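PDB 6MLY: bifunctional GH43-CE protein from Bacteroides eggerthii, which probably releases xylose from beta-1,4-xylan through a family 43 glycoside hydrolase domain and carries a second, carbohydrate esterase domain. Local coordinates for residues Gly117-Tyr122 / His142-Phe147; Gly308-Ile313 / Ile510-Ser515; Ala341-Ser346 / Ala366-Thr371; Val549-Gly554 / Lys572-Lys577. One frame throughout, in Å; residues are numbered along the deposited sequence.

Interaction 1. Residues Gly117-Tyr122 / His142-Phe147; sequences GKTYFY and HDHSFF
Phe121 and Phe146 meet in a T-shaped (edge-to-face) pair. The edge of Phe121 points at one face of Phe146. Its CE1 lies 3.5 Å from Phe146 CD2, above the ring and offset toward the rim. The centroids are 5.0 Å apart and the planes stand at 65°. Phe146 reaches this position with CG between its backbone N and carbonyl carbon (chi1 75°), which turns a face to strand 118-124. Beside this pair, Thr119 and His144 approach from opposite directions. The methyl CG2 of Thr119 touches His144 CE1 at 3.5 Å. The polar ends are held elsewhere. Thr119 OG1 bonds to Pro139 O and Tyr141 N. The imidazole is fixed at both nitrogens, ND1 by Tyr141 O and NE2 by Ser110 OG. With an alanine in place of Phe146, the edge of Phe121 would probably lose the aromatic face it points at, and a gap is likely to open between the two strands. All four touching residues are buried. Next to His144 in the chain is Asp143, predicted to tune the pKa of the catalytic acid and orient it. The contact joins two antiparallel sheets, consistent with two blades of the five-bladed beta-propeller characteristic of family 43.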
# COMPACT_ATOMS: atom_id res chain seq x y z
N GLY A 117 18.47 27.79 0.60
CA GLY A 117 18.16 28.98 -0.19
C GLY A 117 19.28 29.34 -1.15
O GLY A 117 19.61 30.52 -1.29
N LYS A 118 19.85 28.32 -1.80
CA LYS A 118 21.00 28.46 -2.70
C LYS A 118 20.70 27.81 -4.06
O LYS A 118 19.89 26.87 -4.14
CB LYS A 118 22.25 27.81 -2.10
CG LYS A 118 23.05 28.67 -1.13
CD LYS A 118 24.49 28.24 -1.01
CE LYS A 118 25.31 29.12 -0.09
NZ LYS A 118 26.65 29.39 -0.66
N THR A 119 21.38 28.32 -5.10
CA THR A 119 21.39 27.76 -6.46
C THR A 119 22.78 27.17 -6.74
O THR A 119 23.80 27.81 -6.48
CB THR A 119 21.00 28.83 -7.49
OG1 THR A 119 19.69 29.30 -7.16
CG2 THR A 119 21.01 28.32 -8.91
N TYR A 120 22.80 25.93 -7.27
CA TYR A 120 24.03 25.17 -7.52
C TYR A 120 24.19 24.89 -9.02
O TYR A 120 23.21 24.59 -9.71
CB TYR A 120 24.01 23.85 -6.74
CG TYR A 120 23.85 24.00 -5.25
CD1 TYR A 120 22.59 24.12 -4.68
CD2 TYR A 120 24.95 24.01 -4.40
CE1 TYR A 120 22.43 24.26 -3.31
CE2 TYR A 120 24.80 24.15 -3.03
CZ TYR A 120 23.54 24.27 -2.48
OH TYR A 120 23.39 24.40 -1.12
N PHE A 121 25.43 24.98 -9.52
CA PHE A 121 25.77 24.70 -10.91
C PHE A 121 26.87 23.63 -10.96
O PHE A 121 27.86 23.72 -10.23
CB PHE A 121 26.23 25.98 -11.64
CG PHE A 121 25.12 26.72 -12.34
CD1 PHE A 121 24.72 26.36 -13.62
CD2 PHE A 121 24.46 27.77 -11.72
CE1 PHE A 121 23.70 27.04 -14.26
CE2 PHE A 121 23.43 28.44 -12.36
CZ PHE A 121 23.05 28.08 -13.63
N TYR A 122 26.68 22.65 -11.85
CA TYR A 122 27.59 21.52 -12.02
C TYR A 122 27.95 21.39 -13.51
O TYR A 122 27.07 21.50 -14.36
CB TYR A 122 26.91 20.24 -11.51
CG TYR A 122 26.44 20.25 -10.08
CD1 TYR A 122 25.20 20.76 -9.72
CD2 TYR A 122 27.22 19.70 -9.07
CE1 TYR A 122 24.76 20.74 -8.40
CE2 TYR A 122 26.79 19.66 -7.75
CZ TYR A 122 25.55 20.18 -7.41
OH TYR A 122 25.15 20.15 -6.11
N HIS A 142 13.66 30.23 -8.59
CA HIS A 142 12.58 29.25 -8.58
C HIS A 142 12.33 28.75 -10.01
O HIS A 142 11.90 29.52 -10.87
CB HIS A 142 11.33 29.87 -7.92
CG HIS A 142 10.21 28.93 -7.66
ND1 HIS A 142 10.20 28.07 -6.58
CD2 HIS A 142 9.04 28.74 -8.31
CE1 HIS A 142 9.08 27.37 -6.59
NE2 HIS A 142 8.35 27.76 -7.64
N ASP A 143 12.59 27.46 -10.24
CA ASP A 143 12.34 26.77 -11.51
C ASP A 143 13.04 27.53 -12.64
O ASP A 143 12.43 27.82 -13.67
CB ASP A 143 10.84 26.67 -11.81
CG ASP A 143 10.01 26.15 -10.66
OD1 ASP A 143 10.49 26.22 -9.51
OD2 ASP A 143 8.89 25.69 -10.92
N HIS A 144 14.31 27.86 -12.41
CA HIS A 144 15.11 28.61 -13.36
C HIS A 144 15.45 27.72 -14.56
O HIS A 144 15.65 26.52 -14.41
CB HIS A 144 16.37 29.16 -12.68
CG HIS A 144 17.33 28.11 -12.21
ND1 HIS A 144 17.54 27.84 -10.87
CD2 HIS A 144 18.14 27.27 -12.90
CE1 HIS A 144 18.44 26.87 -10.76
NE2 HIS A 144 18.82 26.51 -11.99
N SER A 145 15.52 28.34 -15.74
CA SER A 145 15.91 27.67 -16.97
C SER A 145 16.98 28.52 -17.67
O SER A 145 16.66 29.35 -18.49
CB SER A 145 14.72 27.44 -17.86
OG SER A 145 15.11 27.05 -19.17
N PHE A 146 18.25 28.29 -17.31
CA PHE A 146 19.40 28.97 -17.92
C PHE A 146 19.57 28.48 -19.36
O PHE A 146 19.12 27.37 -19.70
CB PHE A 146 20.67 28.76 -17.08
CG PHE A 146 21.31 27.40 -17.19
CD1 PHE A 146 22.26 27.15 -18.16
CD2 PHE A 146 20.96 26.38 -16.32
CE1 PHE A 146 22.85 25.89 -18.26
CE2 PHE A 146 21.56 25.13 -16.43
CZ PHE A 146 22.50 24.89 -17.40
N PHE A 147 20.22 29.31 -20.19
CA PHE A 147 20.27 29.14 -21.64
C PHE A 147 21.48 29.88 -22.22
O PHE A 147 21.72 31.04 -21.89
CB PHE A 147 18.99 29.69 -22.27
CG PHE A 147 18.83 29.41 -23.74
CD1 PHE A 147 19.34 30.28 -24.69
CD2 PHE A 147 18.17 28.27 -24.17
CE1 PHE A 147 19.19 30.02 -26.04
CE2 PHE A 147 18.01 28.01 -25.53
CZ PHE A 147 18.53 28.89 -26.46

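Interaction 2. Residues Gly308-Ile313 / Ile510-Ser515; sequences GLIPGI and IEDKIS
Ile310 reaches across to the end of strand 502-511 with its terminal methyl, CD1. All the close contacts between the two segments are van der Waals touches of this one carbon. It lies 3.7 Å from the backbone oxygen Ile510 O and 3.9 Å from Glu511 CA. The side chain is extended, with chi2 at 174°, so CD1 stands well out from the loop. The side chain of Ile510 is buried but comes no nearer than 4.5 Å to the loop.

The polar groups near the methyl form no bonds across the contact. Asp512 OD2 is 3.9 Å from Ile310 CD1, a touch of a carboxylate oxygen on a methyl. The Asp512 side chain points toward the loop. Glu511 points away, and its OE1 makes a salt bridge with Lys509. The backbone is tied down on each side instead. Within the loop, Ile313 N bonds to Leu309 O at 3.1 Å, and the peptide before Pro311 is cis. Gly312 is paired through its backbone with Leu68. Ile510 N bonds to Ser316 OG, and Glu511 pairs with Thr380 of strand 378-386.

The contact is therefore small and partly buried. It lets the loop 308-313 touch the end of strand 502-511, an inner strand of the concanavalin A-like beta-sandwich. With one apolar tip set against backbone and carboxylate, the contact is weak and non-directional, made by dispersion, with no polar pairing to fix its register.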
# COMPACT_ATOMS: atom_id res chain seq x y z
N GLY A 308 10.56 -2.22 -19.46
CA GLY A 308 10.17 -1.97 -18.07
C GLY A 308 11.12 -1.02 -17.38
O GLY A 308 11.72 -0.19 -18.02
N LEU A 309 11.24 -1.16 -16.05
CA LEU A 309 12.09 -0.29 -15.25
C LEU A 309 13.13 -1.11 -14.48
O LEU A 309 13.79 -0.58 -13.59
CB LEU A 309 11.22 0.52 -14.28
CG LEU A 309 10.00 1.18 -14.90
CD1 LEU A 309 8.75 0.31 -14.73
CD2 LEU A 309 9.77 2.57 -14.30
N ILE A 310 13.28 -2.39 -14.84
CA ILE A 310 14.26 -3.27 -14.22
C ILE A 310 15.26 -3.69 -15.30
O ILE A 310 14.86 -4.28 -16.30
CB ILE A 310 13.59 -4.48 -13.54
CG1 ILE A 310 12.50 -4.04 -12.56
CG2 ILE A 310 14.62 -5.38 -12.88
CD1 ILE A 310 11.70 -5.18 -11.95
N PRO A 311 16.56 -3.39 -15.10
CA PRO A 311 17.11 -2.82 -13.87
C PRO A 311 17.51 -1.33 -13.94
O PRO A 311 18.39 -0.90 -13.20
CB PRO A 311 18.34 -3.71 -13.65
CG PRO A 311 18.88 -3.93 -15.05
CD PRO A 311 17.66 -3.85 -15.95
N GLY A 312 16.83 -0.55 -14.79
CA GLY A 312 17.25 0.83 -15.14
C GLY A 312 17.03 1.82 -14.00
O GLY A 312 17.93 2.58 -13.65
N ILE A 313 15.81 1.80 -13.43
CA ILE A 313 15.36 2.77 -12.41
C ILE A 313 15.28 2.09 -11.03
O ILE A 313 15.46 2.76 -10.01
CB ILE A 313 13.99 3.36 -12.81
CG1 ILE A 313 13.90 3.69 -14.30
CG2 ILE A 313 13.65 4.56 -11.93
CD1 ILE A 313 14.79 4.82 -14.74
N ILE A 510 13.17 -6.97 -6.24
CA ILE A 510 12.03 -6.21 -6.73
C ILE A 510 11.60 -6.78 -8.08
O ILE A 510 12.44 -7.10 -8.93
CB ILE A 510 12.35 -4.70 -6.81
CG1 ILE A 510 11.09 -3.88 -7.09
CG2 ILE A 510 13.44 -4.42 -7.83
CD1 ILE A 510 11.26 -2.40 -6.91
N GLU A 511 10.28 -6.86 -8.27
CA GLU A 511 9.66 -7.45 -9.45
C GLU A 511 8.38 -6.67 -9.79
O GLU A 511 7.72 -6.12 -8.90
CB GLU A 511 9.39 -8.94 -9.21
CG GLU A 511 8.75 -9.24 -7.86
CD GLU A 511 8.86 -10.68 -7.39
OE1 GLU A 511 9.61 -11.46 -8.01
OE2 GLU A 511 8.20 -11.01 -6.38
N ASP A 512 8.06 -6.61 -11.09
CA ASP A 512 6.90 -5.85 -11.60
C ASP A 512 5.68 -6.77 -11.66
O ASP A 512 4.63 -6.39 -12.19
CB ASP A 512 7.20 -5.22 -12.97
CG ASP A 512 7.77 -6.17 -14.01
OD1 ASP A 512 7.16 -7.23 -14.24
OD2 ASP A 512 8.83 -5.83 -14.58
N LYS A 513 5.83 -7.99 -11.13
CA LYS A 513 4.74 -8.91 -10.92
C LYS A 513 4.04 -8.56 -9.60
O LYS A 513 4.52 -7.73 -8.82
CB LYS A 513 5.26 -10.35 -10.92
N ILE A 514 2.89 -9.20 -9.38
CA ILE A 514 2.13 -9.17 -8.11
C ILE A 514 1.43 -10.52 -7.94
O ILE A 514 1.07 -11.17 -8.93
CB ILE A 514 1.15 -7.97 -8.09
CG1 ILE A 514 0.50 -7.79 -6.71
CG2 ILE A 514 0.10 -8.10 -9.19
CD1 ILE A 514 -0.30 -6.51 -6.57
N SER A 515 1.24 -10.94 -6.69
CA SER A 515 0.58 -12.23 -6.37
C SER A 515 -0.91 -12.17 -6.71
O SER A 515 -1.44 -13.06 -7.37
CB SER A 515 0.80 -12.61 -4.93
OG SER A 515 0.12 -11.72 -4.06

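Interaction 3. Residues Ala341-Ser346 / Ala366-Thr371; sequences ALWSLS and AKNILT
A corner of the concanavalin A-like beta-sandwich is where Asn368 meets Leu342 and Trp343. The amide nitrogen of Asn368 does the touching. ND2 lies 3.6 Å from Trp343 CD1, at the edge of the indole and near its plane. The same nitrogen is 4.0 Å from Leu342 CB. The Trp343 and Asn368 side chains cross at about a right angle, and the indole and amide planes are 63° apart. These are contacts of packing, and the hydrogen bonds of the amide lie elsewhere. Asn368 ND2 donates to Asp339 O, three residues before Leu342. That bond places the amide beside the indole edge.

The sandwich is built from two antiparallel sheets, and the two segments belong to different ones. Strand 343-344 is an outermost strand of one sheet and pairs with strand 352-355. Segment 366-371 runs into strand 370-373 of the other, which pairs with strand 333-335. The contact thus joins the two layers near an edge.

Trp343 has CG between its backbone N and carbonyl carbon, chi1 68°. This turns the indole toward the other segment. Its NE1 bonds to Asn340 OD1, which fixes the ring's rotation, and the ring also meets Trp334 with planes at about 45°. Asn368 itself has a left-handed backbone (phi 64°, psi 38°) and is buried, its side chain pointing toward strand 343-344. Farther along, Ser344 OG accepts from Ser346 N at 3.2 Å, an ST turn that begins at the end of the weakly bonded strand.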
# COMPACT_ATOMS: atom_id res chain seq x y z
N ALA A 341 29.42 5.86 8.55
CA ALA A 341 30.11 5.05 9.55
C ALA A 341 29.32 3.77 9.86
O ALA A 341 29.92 2.74 10.13
CB ALA A 341 30.34 5.85 10.81
N LEU A 342 27.98 3.85 9.79
CA LEU A 342 27.08 2.88 10.43
C LEU A 342 26.49 1.86 9.44
O LEU A 342 25.70 1.03 9.84
CB LEU A 342 25.96 3.65 11.13
CG LEU A 342 26.39 4.46 12.35
CD1 LEU A 342 25.26 5.35 12.82
CD2 LEU A 342 26.86 3.55 13.48
N TRP A 343 26.86 1.92 8.16
CA TRP A 343 26.55 0.83 7.22
C TRP A 343 27.86 0.29 6.64
O TRP A 343 28.89 0.95 6.71
CB TRP A 343 25.57 1.27 6.12
CG TRP A 343 26.10 2.27 5.14
CD1 TRP A 343 26.09 3.63 5.27
CD2 TRP A 343 26.67 2.00 3.84
NE1 TRP A 343 26.63 4.22 4.16
CE2 TRP A 343 27.00 3.25 3.27
CE3 TRP A 343 26.94 0.83 3.12
CZ2 TRP A 343 27.59 3.36 2.01
CZ3 TRP A 343 27.52 0.95 1.87
CH2 TRP A 343 27.84 2.20 1.33
N SER A 344 27.80 -0.93 6.09
CA SER A 344 28.98 -1.60 5.56
C SER A 344 28.57 -2.78 4.68
O SER A 344 27.49 -3.34 4.85
CB SER A 344 29.89 -2.04 6.67
OG SER A 344 31.02 -2.71 6.15
N LEU A 345 29.46 -3.14 3.74
CA LEU A 345 29.30 -4.32 2.88
C LEU A 345 30.49 -5.28 3.04
O LEU A 345 30.51 -6.31 2.38
CB LEU A 345 29.18 -3.87 1.42
CG LEU A 345 27.85 -3.22 1.04
CD1 LEU A 345 27.94 -2.59 -0.34
CD2 LEU A 345 26.71 -4.23 1.09
N SER A 346 31.47 -4.94 3.88
CA SER A 346 32.62 -5.82 4.12
C SER A 346 32.55 -6.44 5.53
O SER A 346 33.37 -7.29 5.87
CB SER A 346 33.92 -5.09 3.88
OG SER A 346 34.13 -4.08 4.85
N ALA A 366 14.84 8.77 11.65
CA ALA A 366 15.87 7.72 11.63
C ALA A 366 16.83 7.96 10.46
O ALA A 366 16.44 8.43 9.38
CB ALA A 366 15.22 6.36 11.55
N LYS A 367 18.10 7.61 10.70
CA LYS A 367 19.15 7.72 9.70
C LYS A 367 19.35 6.36 9.03
O LYS A 367 18.95 5.32 9.56
CB LYS A 367 20.45 8.19 10.36
CG LYS A 367 20.38 9.58 10.99
CD LYS A 367 21.70 10.06 11.56
CE LYS A 367 22.70 10.49 10.50
NZ LYS A 367 22.34 11.80 9.90
N ASN A 368 19.95 6.39 7.84
CA ASN A 368 20.39 5.21 7.10
C ASN A 368 19.19 4.35 6.70
O ASN A 368 19.27 3.12 6.69
CB ASN A 368 21.47 4.44 7.86
CG ASN A 368 22.71 5.27 8.10
OD1 ASN A 368 22.62 6.42 8.52
ND2 ASN A 368 23.88 4.71 7.83
N ILE A 369 18.08 5.01 6.34
CA ILE A 369 16.98 4.37 5.64
C ILE A 369 17.34 4.36 4.14
O ILE A 369 17.48 5.43 3.53
CB ILE A 369 15.64 5.07 5.93
CG1 ILE A 369 15.32 5.09 7.43
CG2 ILE A 369 14.51 4.44 5.13
CD1 ILE A 369 14.01 5.76 7.78
N LEU A 370 17.49 3.16 3.58
CA LEU A 370 17.96 2.91 2.21
C LEU A 370 16.75 2.64 1.30
O LEU A 370 15.86 1.90 1.69
CB LEU A 370 18.90 1.70 2.25
CG LEU A 370 19.65 1.38 0.96
CD1 LEU A 370 20.67 2.46 0.64
CD2 LEU A 370 20.31 0.02 1.04
N THR A 371 16.72 3.23 0.10
CA THR A 371 15.48 3.26 -0.70
C THR A 371 15.73 3.10 -2.21
O THR A 371 16.75 3.51 -2.73
CB THR A 371 14.72 4.57 -0.49
OG1 THR A 371 15.38 5.57 -1.27
CG2 THR A 371 14.65 5.00 0.96

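Interaction 4. Residues Val549-Gly554 / Lys572-Lys577; sequences VVLIYG and KSLLDK
Leu574 lays its CD1 methyl against two strand residues, Val549 and Leu551. CD1 is 3.8 Å from Val549 CG1 and 3.7 Å from Leu551 CD2. The second methyl, Leu574 CD2, is farther from Val549 CG1, at 4.2 Å. All three residues are buried and the contact is wholly apolar.

The conformations explain the fit. Leu574 has CG anti to its carbonyl carbon (chi1 -84°), with chi2 near 165°. This carries its branch off the helix toward the sheet. Leu551 holds its CG in the same sense (chi1 -44°), and its CD2 methyl is the one that meets the helix. The two leucines slide past each other in opposite directions. Val549 presents CG1, the methyl anti to its backbone N, and its side chain crosses that of Leu574 at about a right angle. The residues alternate along the strand: Val549 and Leu551 face the helix, while Val550 points away and packs on Ile622 and Ile624.

Strand 546-552, helix 563-577 and strand 579-584 form a beta-alpha-beta crossover, as expected of the alpha/beta-hydrolase fold of the esterase domain. Strand 546-552 runs parallel to strand 579-584, its partner through Val549 and Leu551, and to strand 621-627. Helix 563-577 lies over one side of this sheet, where Leu574 also touches Val581. Helix 775-789 also packs here, with Ile782 touching Leu574.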
# COMPACT_ATOMS: atom_id res chain seq x y z
N VAL A 549 -14.88 -19.41 2.14
CA VAL A 549 -15.40 -19.38 3.51
C VAL A 549 -15.29 -17.94 4.03
O VAL A 549 -14.22 -17.32 3.97
CB VAL A 549 -14.68 -20.38 4.43
CG1 VAL A 549 -15.11 -20.23 5.89
CG2 VAL A 549 -14.87 -21.82 3.97
N VAL A 550 -16.42 -17.44 4.55
CA VAL A 550 -16.61 -16.06 5.04
C VAL A 550 -16.33 -16.02 6.55
O VAL A 550 -16.58 -16.99 7.25
CB VAL A 550 -18.04 -15.58 4.73
CG1 VAL A 550 -18.35 -14.24 5.36
CG2 VAL A 550 -18.31 -15.56 3.24
N LEU A 551 -15.82 -14.88 7.02
CA LEU A 551 -15.57 -14.65 8.45
C LEU A 551 -16.31 -13.38 8.89
O LEU A 551 -16.08 -12.30 8.34
CB LEU A 551 -14.06 -14.47 8.69
CG LEU A 551 -13.13 -15.46 7.99
CD1 LEU A 551 -11.68 -15.11 8.29
CD2 LEU A 551 -13.42 -16.89 8.40
N ILE A 552 -17.17 -13.52 9.91
CA ILE A 552 -17.76 -12.38 10.60
C ILE A 552 -17.16 -12.31 12.02
O ILE A 552 -16.81 -13.33 12.61
CB ILE A 552 -19.30 -12.46 10.61
CG1 ILE A 552 -19.85 -12.79 9.22
CG2 ILE A 552 -19.91 -11.18 11.17
CD1 ILE A 552 -21.35 -12.77 9.12
N TYR A 553 -17.04 -11.09 12.53
CA TYR A 553 -16.35 -10.78 13.77
C TYR A 553 -17.36 -10.57 14.90
O TYR A 553 -18.47 -10.07 14.68
CB TYR A 553 -15.49 -9.52 13.62
CG TYR A 553 -16.24 -8.35 13.03
CD1 TYR A 553 -17.01 -7.51 13.82
CD2 TYR A 553 -16.23 -8.13 11.66
CE1 TYR A 553 -17.72 -6.46 13.27
CE2 TYR A 553 -16.94 -7.09 11.10
CZ TYR A 553 -17.69 -6.24 11.90
OH TYR A 553 -18.39 -5.22 11.34
N GLY A 554 -16.94 -10.96 16.11
CA GLY A 554 -17.64 -10.65 17.34
C GLY A 554 -17.44 -9.19 17.74
O GLY A 554 -16.31 -8.73 17.84
N LYS A 572 -5.37 -18.01 8.60
CA LYS A 572 -4.22 -18.85 8.25
C LYS A 572 -4.63 -20.32 8.10
O LYS A 572 -4.23 -20.99 7.14
CB LYS A 572 -3.12 -18.70 9.31
N SER A 573 -5.44 -20.82 9.05
CA SER A 573 -5.77 -22.25 9.14
C SER A 573 -6.66 -22.69 7.97
O SER A 573 -6.48 -23.77 7.42
CB SER A 573 -6.40 -22.58 10.47
OG SER A 573 -7.40 -21.62 10.79
N LEU A 574 -7.62 -21.83 7.60
CA LEU A 574 -8.49 -22.08 6.44
C LEU A 574 -7.65 -22.07 5.15
O LEU A 574 -7.88 -22.89 4.26
CB LEU A 574 -9.59 -21.02 6.38
CG LEU A 574 -10.82 -21.29 7.24
CD1 LEU A 574 -11.65 -20.02 7.39
CD2 LEU A 574 -11.65 -22.41 6.65
N LEU A 575 -6.70 -21.13 5.06
CA LEU A 575 -5.88 -20.89 3.86
C LEU A 575 -4.98 -22.09 3.56
O LEU A 575 -4.72 -22.39 2.39
CB LEU A 575 -5.06 -19.61 4.06
CG LEU A 575 -5.80 -18.30 3.78
CD1 LEU A 575 -5.09 -17.12 4.43
CD2 LEU A 575 -5.97 -18.07 2.29
N ASP A 576 -4.50 -22.77 4.61
CA ASP A 576 -3.60 -23.93 4.47
C ASP A 576 -4.36 -25.14 3.90
O ASP A 576 -3.76 -25.99 3.23
CB ASP A 576 -2.95 -24.30 5.81
CG ASP A 576 -2.00 -23.25 6.36
OD1 ASP A 576 -1.13 -22.78 5.61
OD2 ASP A 576 -2.14 -22.91 7.56
N LYS A 577 -5.67 -25.22 4.17
CA LYS A 577 -6.51 -26.34 3.72
C LYS A 577 -6.85 -26.20 2.23
O LYS A 577 -7.15 -27.20 1.57
CB LYS A 577 -7.79 -26.42 4.55
CG LYS A 577 -8.59 -27.71 4.39
CD LYS A 577 -7.88 -28.96 4.89
CE LYS A 577 -8.80 -30.16 4.94
NZ LYS A 577 -8.08 -31.40 5.33

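How the interactions relate
Interactions 1, 2 and 4 follow one another along the chain; interaction 3 falls between the segments of interaction 2. Segment 142-147 of interaction 1, in the family 43 domain, carries Asp143, which takes no part in the contact itself. Interactions 2, 3 and 4 lie away from the annotated sites. Interaction 2 joins the loop 308-313 to the beta-sandwich, and interaction 3 lies within the sandwich. Both reach the same sheet, with nearest atoms about 7 Å apart and centres 23 Å apart. Interaction 4 is in the esterase domain, about 11 Å from interaction 2 at the nearest atoms. Interactions 1 and 4 are the most distant pair, with centres 58 Å apart, on opposite sides of the chain's centre.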